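Local coordinates for protein Methylcobalamin\: coenzyme M methyltransferase (Methanosarcina mazei, PDB 4AY7) that transfers a methyl group from a methylated corrinoid to coenzyme M, a zinc-dependent step of methanogenesis in a TIM-barrel enzyme, at residues Leu232-Phe235 and Ala236-Asn240. Residues are numbered along the deposited sequence; the frame is centred on the assembly and turned at random.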
loop_
_atom_site.group_PDB
_atom_site.type_symbol
_atom_site.label_atom_id
_atom_site.label_comp_id
_atom_site.label_asym_id
_atom_site.label_seq_id
_atom_site.Cartn_x
_atom_site.Cartn_y
_atom_site.Cartn_z
ATOM N N LEU A 232 4.868 4.776 -13.276
ATOM C CA LEU A 232 3.599 4.462 -12.521
ATOM C C LEU A 232 2.431 4.157 -13.475
ATOM O O LEU A 232 1.733 3.153 -13.270
ATOM C CB LEU A 232 3.264 5.616 -11.599
ATOM C CG LEU A 232 4.250 5.789 -10.450
ATOM C CD1 LEU A 232 4.113 7.157 -9.732
ATOM C CD2 LEU A 232 4.106 4.652 -9.421
ATOM N N GLN A 233 2.294 4.952 -14.564
ATOM C CA GLN A 233 1.371 4.635 -15.670
ATOM C C GLN A 233 1.590 3.254 -16.271
ATOM O O GLN A 233 0.615 2.514 -16.492
ATOM C CB GLN A 233 1.479 5.663 -16.783
ATOM C CG GLN A 233 0.826 6.957 -16.371
ATOM C CD GLN A 233 1.078 8.125 -17.331
ATOM O OE1 GLN A 233 2.123 8.212 -17.963
ATOM N NE2 GLN A 233 0.141 9.042 -17.392
ATOM N N LYS A 234 2.855 2.873 -16.464
ATOM C CA LYS A 234 3.141 1.564 -17.049
ATOM C C LYS A 234 2.764 0.466 -16.089
ATOM O O LYS A 234 2.235 -0.594 -16.496
ATOM C CB LYS A 234 4.588 1.443 -17.427
ATOM C CG LYS A 234 4.930 0.163 -18.159
ATOM C CD LYS A 234 6.434 0.143 -18.393
ATOM C CE LYS A 234 6.872 -1.024 -19.273
ATOM N NZ LYS A 234 5.968 -1.089 -20.470
ATOM N N PHE A 235 3.060 0.681 -14.791
ATOM C CA PHE A 235 2.631 -0.303 -13.809
ATOM C C PHE A 235 1.123 -0.536 -13.816
ATOM O O PHE A 235 0.644 -1.696 -13.886
ATOM C CB PHE A 235 3.055 0.183 -12.410
ATOM C CG PHE A 235 2.678 -0.754 -11.310
ATOM C CD1 PHE A 235 1.480 -0.641 -10.680
ATOM C CD2 PHE A 235 3.585 -1.757 -10.896
ATOM C CE1 PHE A 235 1.129 -1.490 -9.635
ATOM C CE2 PHE A 235 3.242 -2.631 -9.883
ATOM C CZ PHE A 235 1.986 -2.500 -9.257
ATOM N N ALA A 236 0.361 0.558 -13.709
ATOM C CA ALA A 236 -1.108 0.474 -13.561
ATOM C C ALA A 236 -1.663 -0.159 -14.798
ATOM O O ALA A 236 -2.538 -1.022 -14.723
ATOM C CB ALA A 236 -1.727 1.828 -13.385
ATOM N N SER A 237 -1.075 0.172 -15.945
ATOM C CA SER A 237 -1.618 -0.423 -17.172
ATOM C C SER A 237 -1.287 -1.895 -17.387
ATOM O O SER A 237 -1.951 -2.577 -18.162
ATOM C CB SER A 237 -1.283 0.444 -18.376
ATOM O OG SER A 237 0.081 0.286 -18.700
ATOM N N SER A 238 -0.202 -2.370 -16.786
ATOM C CA SER A 238 0.274 -3.726 -17.028
ATOM C C SER A 238 -0.171 -4.766 -15.997
ATOM O O SER A 238 0.035 -5.981 -16.179
ATOM C CB SER A 238 1.785 -3.675 -17.054
ATOM O OG SER A 238 2.281 -2.688 -17.989
ATOM N N VAL A 239 -0.641 -4.277 -14.866
ATOM C CA VAL A 239 -1.084 -5.114 -13.750
ATOM C C VAL A 239 -2.552 -5.488 -13.930
ATOM O O VAL A 239 -3.421 -4.615 -14.133
ATOM C CB VAL A 239 -0.853 -4.389 -12.430
ATOM C CG1 VAL A 239 -1.462 -5.152 -11.247
ATOM C CG2 VAL A 239 0.649 -4.275 -12.202
ATOM N N ASN A 240 -2.812 -6.780 -13.828
ATOM C CA ASN A 240 -4.102 -7.387 -14.178
ATOM C C ASN A 240 -5.123 -7.370 -13.043
ATOM O O ASN A 240 -5.774 -8.354 -12.770
ATOM C CB ASN A 240 -3.830 -8.808 -14.731
ATOM C CG ASN A 240 -3.025 -8.718 -16.032
ATOM O OD1 ASN A 240 -3.360 -7.918 -16.866
ATOM N ND2 ASN A 240 -1.969 -9.416 -16.146
#
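Lys234 O, near the C-terminal end of its helix, is gripped by the residue four positions on: Ser238 OG donates to it at 2.6 Å, and Ser238 N adds a weak, bent bond at 3.0 Å. The hydroxyl reaches back because Ser238 OG lies beside its own backbone N, anti to the carbonyl carbon (chi1 -53°), and it comes in tilted from the plane of the Lys234 carbonyl. Ser237 OG lies 3.2 Å from both Gln233 O and Lys234 O. Just before this point the helix is still regular, with Ala236 N bonded to Leu232 O and Ser237 N to Gln233 O. From Lys234 on the ladder frays: the one N-H of Ser238 is shared between Lys234 O and Phe235 O, the latter an i to i+3 bond of 3.1 Å made from above the Phe235 carbonyl plane. Phe235 O also accepts, weakly, Val239 N, from the residue at which the backbone leaves helical geometry.

The same turn makes an apolar contact. With CG swung opposite its own N and beside the carbonyl carbon (chi1 -180°), the Phe235 ring lies under Val239, whose methyl CG2 rests squarely over one ring face, 3.7 Å from the ring centroid and 10° off the normal, a CH-pi contact. Replacing Phe235 with an alanine would probably leave this methyl without its aromatic floor.

This is the end of the helix in the beta-alpha-beta unit of strand 206-210, helix 221-238 and strand 242-246 in the TIM barrel. Phe235 and Val239 pack inward on Ile209 and Ile207 of strand 206-210 and on Ala196 of helix 178-202, while Asn197 of that helix binds Ser238 O and Asn240 N where the chain turns toward strand 242-246.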